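Local coordinates for 11S globulin subunit beta (Cucurbita maxima, PDB 2E9Q), which serves as a seed storage protein of the 11S globulin family, a nutrient reserve that forms hexamers when mature, at residues I66-R71 with D240-V245; L284-N289 with L314-Q319; N342-M347 with V376-Q381. All blocks are in the same frame, centred on the assembly; numbering follows the deposited sequence.

Contact 1 (I66-R71 with D240-V245); sequences IRHTIR and DRIVQV
Ile-70 and Ile-242 meet through their branch methyls, CG2 of Ile-70 lying 3.7 Å from CG2 of Ile-242. The same Ile-242 methyl also reaches CG1 of Ile-70, at 4.0 Å. Both side chains keep CG1 anti to the carbonyl carbon (chi1 -53° and -54°), which leaves each CG2 anti to its own backbone N. The longer branch of Ile-242 reaches the backbone of strand 63-70, its CD1 3.9 Å from Thr-69 O. No hydrogen bond joins the two segments. They belong to the two facing sheets of the N-terminal cupin barrel: strand 63-70 pairs with 46-50 and 155-162, and strand 242-244 pairs with 74-81. The short strand axes run almost parallel, 8.8 Å apart, a spacing filled by side chains. One residue before Ile-242, the aliphatic part of Arg-241 approaches the ring of His-68 obliquely. That arginine is held by its neighbour Asp-240. Arg-241 N donates to Asp-240 OD1 at 2.8 Å, from above the carboxylate plane. Arg-241 NE makes a salt bridge to the same OD1 at 2.9 Å, coming from the same face but bent to 133°. In the next shell, Arg-241 NH1 forms a salt bridge with Glu-187, and Asp-240 OD2 accepts a hydrogen bond from Glu-184 N. Ile-66 CG2 lies on one face of the His-68 ring, toward its rim, 3.9 Å above the plane.

Contact 2 (L284-N289 with L314-Q319); sequences LRLKQN and LPILRQ
Arg-285 O and Ile-316 N are joined by one water. The water donates to Arg-285 O at 2.6 Å and accepts from Ile-316 N at 2.9 Å. This is a junction of the two cupin domains. Segment 284-289 starts just after Cys-282, disulfide-bonded to Cys-103; in the mature protein this bond links the acidic and basic chains. Its strand 287-289 pairs with strand 135-139 at the edge of the N-terminal sheet. Segment 314-319 makes a type I beta turn from Leu-314 to Leu-317 that leads into helix 317-320 of the C-terminal cupin domain. The water links the turn to the extended chain.

Apolar groups close in around it. Leu-284 splits its two methyls: CD1 meets Ile-316 CD1 at 3.8 Å, while CD2 meets Pro-315 CB at 4.0 Å. Ile-316 carries CG1 anti to its backbone N (chi1 -170°), and this turns CG2 onto Arg-285 O. In the conformer given, Pro-315 lies over one face of the Arg-285 guanidinium, toward its rim; a second conformer was modelled, so this contact is less certain. Leu-314 and Gln-288 lie alongside each other, pointing opposite ways. Both ends of the Gln-288 amide are used: OE1 bonds to Thr-313 OG1, and NE2 donates to Thr-308 O. The same OE1 lies 3.5 Å from Leu-314 CB, and Leu-314 CD1 rests 3.3 Å from Lys-287 O.

Contact 3 (N342-M347 with V376-Q381); sequences NSHSVM and VLMIPQ
Ile-379 N donates to Ser-345 O at 2.7 Å, nearly straight at 169°, and Ser-345 N answers to Ile-379 O at 2.8 Å. Met-347 N donates to Leu-377 O and Leu-377 N to Met-347 O, each at 2.9 Å. Strand 376-379, outermost of this C-terminal cupin sheet within the chain, runs antiparallel to 345-350. Val-346 and Met-378 form the non-hydrogen-bonded pair between them. Beyond the strand end, Gln-381 N donates to His-344 ND1 at 3.2 Å, from 36° out of the ring plane. Pro-380 CA sits at the ring edge. His-344 NE2 bonds to Gln-169 O of the third subunit. With the imidazole cut back to an alanine here, Gln-381 N would probably lose its acceptor and Gln-169 O of the third subunit its donor.

Packing follows on the face of Val-346. Its CG1 touches Val-376 CG1 at 3.7 Å, and its CG2 meets Met-378 CG at 3.9 Å. The Met-378 chain bends at chi2 (-68°), which brings SD to 4.0 Å from His-344 CB. The Met-347 side chain comes within about 3 Å (nearest atoms) of that of Lys-387, a magnesium-binding residue. With ND1 accepting and NE2 facing a carbonyl oxygen, the His-344 ring is probably the neutral form protonated on NE2.

Overall arrangement
From the N terminus, contact 1 comes first. It closes a loop of 168 residues and ties the two facing sheets of the N-terminal cupin barrel. Contact 2 opens after it and closes a short loop of 24 residues, joining the strand that edges the N-terminal sheet to the turn that leads into helix 317-320 of the C-terminal cupin domain. Contact 3 follows and spans 28 residues inside the C-terminal sheet. The three loops lie in series; none nests or crosses. Contacts 1 and 3 sit on opposite sides of the chain's centre, yet their nearest atoms are about 7 Å apart. Arg-67 of contact 1 bridges toward the second domain by bonding Tyr-348.

Contact 1 (I66-R71 with D240-V245)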
loop_
_atom_site.group_PDB
_atom_site.type_symbol
_atom_site.label_atom_id
_atom_site.label_comp_id
_atom_site.label_asym_id
_atom_site.label_seq_id
_atom_site.Cartn_x
_atom_site.Cartn_y
_atom_site.Cartn_z
ATOM N N ILE A 66 16.447 17.159 -5.301
ATOM C CA ILE A 66 17.337 17.550 -6.378
ATOM C C ILE A 66 17.103 19.025 -6.676
ATOM O O ILE A 66 15.967 19.505 -6.613
ATOM C CB ILE A 66 17.033 16.734 -7.637
ATOM C CG1 ILE A 66 17.234 15.252 -7.337
ATOM C CG2 ILE A 66 17.902 17.185 -8.797
ATOM C CD1 ILE A 66 16.851 14.348 -8.477
ATOM N N ARG A 67 18.180 19.752 -6.966
ATOM C CA ARG A 67 18.063 21.166 -7.299
ATOM C C ARG A 67 18.738 21.392 -8.639
ATOM O O ARG A 67 19.915 21.066 -8.833
ATOM C CB ARG A 67 18.696 22.057 -6.224
ATOM C CG ARG A 67 18.671 23.563 -6.567
ATOM C CD ARG A 67 19.028 24.426 -5.361
ATOM N NE ARG A 67 20.327 24.050 -4.806
ATOM C CZ ARG A 67 20.762 24.387 -3.595
ATOM N NH1 ARG A 67 21.962 23.986 -3.195
ATOM N NH2 ARG A 67 20.008 25.115 -2.780
ATOM N N HIS A 68 17.971 21.930 -9.577
ATOM C CA HIS A 68 18.482 22.204 -10.901
ATOM C C HIS A 68 18.664 23.696 -11.085
ATOM O O HIS A 68 17.806 24.494 -10.721
ATOM C CB HIS A 68 17.516 21.685 -11.959
ATOM C CG HIS A 68 17.570 20.204 -12.163
ATOM N ND1 HIS A 68 16.439 19.421 -12.239
ATOM C CD2 HIS A 68 18.616 19.374 -12.379
ATOM C CE1 HIS A 68 16.787 18.174 -12.497
ATOM N NE2 HIS A 68 18.104 18.119 -12.588
ATOM N N THR A 69 19.796 24.071 -11.655
ATOM C CA THR A 69 20.076 25.467 -11.913
ATOM C C THR A 69 20.321 25.547 -13.401
ATOM O O THR A 69 21.355 25.100 -13.899
ATOM C CB THR A 69 21.303 25.941 -11.132
ATOM O OG1 THR A 69 20.975 25.987 -9.733
ATOM C CG2 THR A 69 21.722 27.323 -11.594
ATOM N N ILE A 70 19.346 26.097 -14.113
ATOM C CA ILE A 70 19.435 26.200 -15.554
ATOM C C ILE A 70 19.678 27.635 -15.964
ATOM O O ILE A 70 18.915 28.544 -15.620
ATOM C CB ILE A 70 18.145 25.662 -16.201
ATOM C CG1 ILE A 70 17.878 24.250 -15.666
ATOM C CG2 ILE A 70 18.278 25.641 -17.732
ATOM C CD1 ILE A 70 16.529 23.710 -16.023
ATOM N N ARG A 71 20.762 27.840 -16.697
ATOM C CA ARG A 71 21.112 29.178 -17.137
ATOM C C ARG A 71 20.283 29.554 -18.356
ATOM O O ARG A 71 19.755 28.681 -19.052
ATOM C CB ARG A 71 22.594 29.228 -17.509
ATOM C CG ARG A 71 23.537 28.751 -16.419
ATOM C CD ARG A 71 24.871 28.331 -17.018
ATOM N NE ARG A 71 25.741 27.715 -16.025
ATOM C CZ ARG A 71 26.690 26.837 -16.312
ATOM N NH1 ARG A 71 26.894 26.469 -17.567
ATOM N NH2 ARG A 71 27.428 26.321 -15.343
ATOM N N ASP A 240 25.924 16.647 -20.970
ATOM C CA ASP A 240 25.192 16.132 -19.818
ATOM C C ASP A 240 23.686 16.425 -19.975
ATOM O O ASP A 240 23.189 16.488 -21.096
ATOM C CB ASP A 240 25.728 16.702 -18.509
ATOM C CG ASP A 240 25.359 15.835 -17.309
ATOM O OD1 ASP A 240 24.468 16.227 -16.523
ATOM O OD2 ASP A 240 25.953 14.743 -17.162
ATOM N N ARG A 241 22.974 16.638 -18.875
ATOM C CA ARG A 241 21.523 16.834 -18.926
ATOM C C ARG A 241 20.904 18.215 -19.202
ATOM O O ARG A 241 19.717 18.298 -19.549
ATOM C CB ARG A 241 20.915 16.272 -17.641
ATOM C CG ARG A 241 20.899 17.238 -16.474
ATOM C CD ARG A 241 20.855 16.467 -15.159
ATOM N NE ARG A 241 22.094 15.721 -14.969
ATOM C CZ ARG A 241 22.159 14.426 -14.680
ATOM N NH1 ARG A 241 21.040 13.731 -14.543
ATOM N NH2 ARG A 241 23.343 13.825 -14.546
ATOM N N ILE A 242 21.669 19.291 -19.026
ATOM C CA ILE A 242 21.144 20.628 -19.280
ATOM C C ILE A 242 21.931 21.207 -20.460
ATOM O O ILE A 242 23.124 21.491 -20.337
ATOM C CB ILE A 242 21.297 21.526 -18.034
ATOM C CG1 ILE A 242 20.645 20.851 -16.818
ATOM C CG2 ILE A 242 20.647 22.878 -18.277
ATOM C CD1 ILE A 242 20.845 21.603 -15.511
ATOM N N VAL A 243 21.270 21.375 -21.604
ATOM C CA VAL A 243 21.948 21.866 -22.800
ATOM C C VAL A 243 21.618 23.284 -23.285
ATOM O O VAL A 243 20.566 23.847 -22.982
ATOM C CB VAL A 243 21.715 20.899 -23.970
ATOM C CG1 VAL A 243 22.097 19.483 -23.555
ATOM C CG2 VAL A 243 20.255 20.947 -24.403
ATOM N N GLN A 244 22.545 23.855 -24.044
ATOM C CA GLN A 244 22.368 25.191 -24.599
ATOM C C GLN A 244 21.557 25.025 -25.879
ATOM O O GLN A 244 21.918 24.228 -26.743
ATOM C CB GLN A 244 23.729 25.804 -24.941
ATOM C CG GLN A 244 23.701 27.302 -25.202
ATOM C CD GLN A 244 23.680 28.105 -23.914
ATOM O OE1 GLN A 244 23.600 29.338 -23.929
ATOM N NE2 GLN A 244 23.764 27.406 -22.784
ATOM N N VAL A 245 20.449 25.749 -25.995
ATOM C CA VAL A 245 19.637 25.651 -27.205
ATOM C C VAL A 245 20.296 26.514 -28.277
ATOM O O VAL A 245 20.680 27.658 -28.026
ATOM C CB VAL A 245 18.193 26.148 -26.980
ATOM C CG1 VAL A 245 17.553 25.379 -25.838
ATOM C CG2 VAL A 245 18.189 27.626 -26.696
#

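Contact 2 (L284-N289 with L314-Q319)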
loop_
_atom_site.group_PDB
_atom_site.type_symbol
_atom_site.label_atom_id
_atom_site.label_comp_id
_atom_site.label_asym_id
_atom_site.label_seq_id
_atom_site.Cartn_x
_atom_site.Cartn_y
_atom_site.Cartn_z
ATOM N N LEU A 284 -6.896 17.870 -16.266
ATOM C CA LEU A 284 -6.412 18.329 -14.966
ATOM C C LEU A 284 -5.230 19.290 -15.061
ATOM O O LEU A 284 -4.361 19.130 -15.914
ATOM C CB LEU A 284 -6.014 17.128 -14.114
ATOM C CG LEU A 284 -7.133 16.125 -13.832
ATOM C CD1 LEU A 284 -6.611 15.028 -12.917
ATOM C CD2 LEU A 284 -8.306 16.841 -13.183
ATOM N N ARG A 285 -5.197 20.299 -14.201
ATOM C CA ARG A 285 -4.066 21.216 -14.230
ATOM C C ARG A 285 -2.873 20.437 -13.658
ATOM O O ARG A 285 -3.054 19.490 -12.892
ATOM C CB ARG A 285 -4.348 22.453 -13.372
ATOM C CG ARG A 285 -5.815 22.652 -13.056
ATOM C CD ARG A 285 -6.094 22.279 -11.614
ATOM N NE ARG A 285 -7.483 21.904 -11.392
ATOM C CZ ARG A 285 -8.058 20.847 -11.944
ATOM N NH1 ARG A 285 -9.329 20.564 -11.689
ATOM N NH2 ARG A 285 -7.369 20.081 -12.757
ATOM N N LEU A 286 -1.667 20.817 -14.069
ATOM C CA LEU A 286 -0.459 20.146 -13.616
ATOM C C LEU A 286 0.435 21.094 -12.836
ATOM O O LEU A 286 1.632 20.851 -12.673
ATOM C CB LEU A 286 0.305 19.578 -14.810
ATOM C CG LEU A 286 -0.506 18.621 -15.684
ATOM C CD1 LEU A 286 0.405 17.916 -16.676
ATOM C CD2 LEU A 286 -1.203 17.609 -14.796
ATOM N N LYS A 287 -0.155 22.187 -12.368
ATOM C CA LYS A 287 0.578 23.152 -11.590
ATOM C C LYS A 287 -0.366 24.056 -10.841
ATOM O O LYS A 287 -1.559 24.120 -11.150
ATOM C CB LYS A 287 1.499 24.000 -12.472
ATOM C CG LYS A 287 0.826 25.049 -13.350
ATOM C CD LYS A 287 1.892 26.005 -13.906
ATOM C CE LYS A 287 1.325 27.032 -14.878
ATOM N NZ LYS A 287 1.174 26.477 -16.265
ATOM N N GLN A 288 0.194 24.739 -9.845
ATOM C CA GLN A 288 -0.514 25.690 -9.001
ATOM C C GLN A 288 0.547 26.625 -8.430
ATOM O O GLN A 288 1.574 26.171 -7.918
ATOM C CB GLN A 288 -1.234 24.981 -7.852
ATOM C CG GLN A 288 -1.959 25.940 -6.895
ATOM C CD GLN A 288 -2.541 25.248 -5.668
ATOM O OE1 GLN A 288 -2.899 24.075 -5.714
ATOM N NE2 GLN A 288 -2.653 25.986 -4.567
ATOM N N ASN A 289 0.317 27.927 -8.525
ATOM C CA ASN A 289 1.285 28.869 -7.988
ATOM C C ASN A 289 0.936 29.114 -6.535
ATOM O O ASN A 289 -0.190 29.505 -6.216
ATOM C CB ASN A 289 1.248 30.191 -8.750
ATOM C CG ASN A 289 2.442 31.066 -8.439
ATOM O OD1 ASN A 289 3.426 31.083 -9.178
ATOM N ND2 ASN A 289 2.370 31.779 -7.333
ATOM N N LEU A 314 -5.674 21.301 -6.182
ATOM C CA LEU A 314 -5.069 20.804 -7.399
ATOM C C LEU A 314 -5.367 19.312 -7.438
ATOM O O LEU A 314 -4.591 18.493 -6.932
ATOM C CB LEU A 314 -3.563 21.074 -7.392
ATOM C CG LEU A 314 -2.760 20.673 -8.642
ATOM C CD1 LEU A 314 -3.189 21.514 -9.842
ATOM C CD2 LEU A 314 -1.274 20.872 -8.370
ATOM N N PRO A 315 -6.515 18.946 -8.043
ATOM C CA PRO A 315 -7.036 17.585 -8.209
ATOM C C PRO A 315 -6.007 16.513 -8.541
ATOM O O PRO A 315 -6.088 15.392 -8.053
ATOM C CB PRO A 315 -8.055 17.746 -9.332
ATOM C CG PRO A 315 -8.608 19.101 -9.065
ATOM C CD PRO A 315 -7.364 19.914 -8.768
ATOM N N ILE A 316 -5.046 16.847 -9.385
ATOM C CA ILE A 316 -4.045 15.873 -9.773
ATOM C C ILE A 316 -3.224 15.318 -8.584
ATOM O O ILE A 316 -2.695 14.222 -8.655
ATOM C CB ILE A 316 -3.115 16.468 -10.866
ATOM C CG1 ILE A 316 -2.220 15.378 -11.444
ATOM C CG2 ILE A 316 -2.287 17.586 -10.302
ATOM C CD1 ILE A 316 -2.980 14.210 -11.985
ATOM N N LEU A 317 -3.143 16.063 -7.491
ATOM C CA LEU A 317 -2.383 15.612 -6.330
ATOM C C LEU A 317 -2.944 14.318 -5.740
ATOM O O LEU A 317 -2.215 13.522 -5.142
ATOM C CB LEU A 317 -2.348 16.717 -5.284
ATOM C CG LEU A 317 -1.622 17.952 -5.827
ATOM C CD1 LEU A 317 -1.525 19.025 -4.765
ATOM C CD2 LEU A 317 -0.222 17.534 -6.304
ATOM N N ARG A 318 -4.243 14.111 -5.924
ATOM C CA ARG A 318 -4.909 12.912 -5.447
ATOM C C ARG A 318 -4.245 11.699 -6.100
ATOM O O ARG A 318 -4.116 10.647 -5.486
ATOM C CB ARG A 318 -6.392 12.976 -5.826
ATOM C CG ARG A 318 -7.292 11.909 -5.203
ATOM C CD ARG A 318 -8.652 11.888 -5.924
ATOM N NE ARG A 318 -9.599 10.917 -5.367
ATOM C CZ ARG A 318 -10.737 10.546 -5.959
ATOM N NH1 ARG A 318 -11.082 11.054 -7.136
ATOM N NH2 ARG A 318 -11.542 9.673 -5.367
ATOM N N GLN A 319 -3.810 11.849 -7.348
ATOM C CA GLN A 319 -3.175 10.745 -8.052
ATOM C C GLN A 319 -1.710 10.529 -7.685
ATOM O O GLN A 319 -1.263 9.389 -7.645
ATOM C CB GLN A 319 -3.294 10.918 -9.566
ATOM C CG GLN A 319 -2.827 9.681 -10.348
ATOM C CD GLN A 319 -1.421 9.820 -10.932
ATOM O OE1 GLN A 319 -0.779 8.826 -11.294
ATOM N NE2 GLN A 319 -0.944 11.058 -11.040
HETATM O O HOH W 1 -5.057 18.941 -11.330
#

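Contact 3 (N342-M347 with V376-Q381)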
loop_
_atom_site.group_PDB
_atom_site.type_symbol
_atom_site.label_atom_id
_atom_site.label_comp_id
_atom_site.label_asym_id
_atom_site.label_seq_id
_atom_site.Cartn_x
_atom_site.Cartn_y
_atom_site.Cartn_z
ATOM N N ASN A 342 -0.675 12.969 9.293
ATOM C CA ASN A 342 -0.687 11.978 8.236
ATOM C C ASN A 342 0.425 11.994 7.200
ATOM O O ASN A 342 0.292 11.346 6.165
ATOM C CB ASN A 342 -2.032 12.044 7.524
ATOM C CG ASN A 342 -2.245 13.366 6.829
ATOM O OD1 ASN A 342 -1.682 14.387 7.229
ATOM N ND2 ASN A 342 -3.068 13.362 5.790
ATOM N N SER A 343 1.508 12.728 7.441
ATOM C CA SER A 343 2.600 12.693 6.474
ATOM C C SER A 343 3.915 13.256 6.979
ATOM O O SER A 343 3.981 13.867 8.048
ATOM C CB SER A 343 2.217 13.423 5.185
ATOM O OG SER A 343 2.300 14.819 5.347
ATOM N N HIS A 344 4.965 13.012 6.204
ATOM C CA HIS A 344 6.278 13.526 6.528
ATOM C C HIS A 344 6.274 14.910 5.914
ATOM O O HIS A 344 5.479 15.197 5.007
ATOM C CB HIS A 344 7.372 12.677 5.879
ATOM C CG HIS A 344 7.354 11.248 6.311
ATOM N ND1 HIS A 344 7.645 10.859 7.601
ATOM C CD2 HIS A 344 7.063 10.115 5.629
ATOM C CE1 HIS A 344 7.535 9.545 7.694
ATOM N NE2 HIS A 344 7.183 9.070 6.512
ATOM N N SER A 345 7.151 15.774 6.394
ATOM C CA SER A 345 7.203 17.117 5.867
ATOM C C SER A 345 8.653 17.432 5.539
ATOM O O SER A 345 9.486 17.583 6.437
ATOM C CB SER A 345 6.631 18.089 6.904
ATOM O OG SER A 345 6.611 19.419 6.413
ATOM N N VAL A 346 8.952 17.519 4.249
ATOM C CA VAL A 346 10.309 17.790 3.800
ATOM C C VAL A 346 10.492 19.268 3.447
ATOM O O VAL A 346 10.148 19.720 2.350
ATOM C CB VAL A 346 10.647 16.883 2.601
ATOM C CG1 VAL A 346 12.114 16.965 2.263
ATOM C CG2 VAL A 346 10.261 15.447 2.930
ATOM N N MET A 347 11.053 20.011 4.398
ATOM C CA MET A 347 11.271 21.447 4.244
ATOM C C MET A 347 12.567 21.913 3.594
ATOM O O MET A 347 13.658 21.596 4.060
ATOM C CB MET A 347 11.149 22.131 5.605
ATOM C CG MET A 347 11.513 23.597 5.567
ATOM S SD MET A 347 11.313 24.409 7.144
ATOM C CE MET A 347 9.634 24.364 7.292
ATOM N N VAL A 376 17.770 21.510 3.692
ATOM C CA VAL A 376 16.590 20.662 3.834
ATOM C C VAL A 376 16.494 19.970 5.200
ATOM O O VAL A 376 17.446 19.342 5.654
ATOM C CB VAL A 376 16.587 19.555 2.758
ATOM C CG1 VAL A 376 15.376 18.625 2.963
ATOM C CG2 VAL A 376 16.583 20.186 1.362
ATOM N N LEU A 377 15.343 20.098 5.850
ATOM C CA LEU A 377 15.095 19.441 7.124
ATOM C C LEU A 377 13.859 18.563 6.921
ATOM O O LEU A 377 12.794 19.058 6.570
ATOM C CB LEU A 377 14.836 20.447 8.248
ATOM C CG LEU A 377 14.469 19.777 9.588
ATOM C CD1 LEU A 377 15.646 18.959 10.125
ATOM C CD2 LEU A 377 14.068 20.831 10.596
ATOM N N MET A 378 14.024 17.259 7.127
ATOM C CA MET A 378 12.956 16.277 6.968
ATOM C C MET A 378 12.304 16.123 8.324
ATOM O O MET A 378 12.956 15.681 9.268
ATOM C CB MET A 378 13.575 14.942 6.529
ATOM C CG MET A 378 12.718 14.015 5.666
ATOM S SD MET A 378 11.266 13.274 6.447
ATOM C CE MET A 378 11.994 11.870 7.252
ATOM N N ILE A 379 11.038 16.519 8.442
ATOM C CA ILE A 379 10.305 16.388 9.697
ATOM C C ILE A 379 9.389 15.169 9.602
ATOM O O ILE A 379 8.411 15.172 8.846
ATOM C CB ILE A 379 9.419 17.607 9.972
ATOM C CG1 ILE A 379 10.229 18.901 9.839
ATOM C CG2 ILE A 379 8.769 17.468 11.341
ATOM C CD1 ILE A 379 11.122 19.193 11.006
ATOM N N PRO A 380 9.685 14.109 10.373
ATOM C CA PRO A 380 8.859 12.896 10.342
ATOM C C PRO A 380 7.415 13.083 10.828
ATOM O O PRO A 380 7.120 13.928 11.680
ATOM C CB PRO A 380 9.626 11.922 11.241
ATOM C CG PRO A 380 11.047 12.404 11.156
ATOM C CD PRO A 380 10.892 13.901 11.197
ATOM N N GLN A 381 6.533 12.266 10.265
ATOM C CA GLN A 381 5.132 12.244 10.615
ATOM C C GLN A 381 4.998 12.141 12.141
ATOM O O GLN A 381 5.689 11.335 12.787
ATOM C CB GLN A 381 4.473 11.025 9.951
ATOM C CG GLN A 381 2.995 10.824 10.290
ATOM C CD GLN A 381 2.482 9.437 9.905
ATOM O OE1 GLN A 381 1.299 9.146 10.052
ATOM N NE2 GLN A 381 3.380 8.578 9.420
HETATM O O HOH W 2 5.704 15.557 9.548
#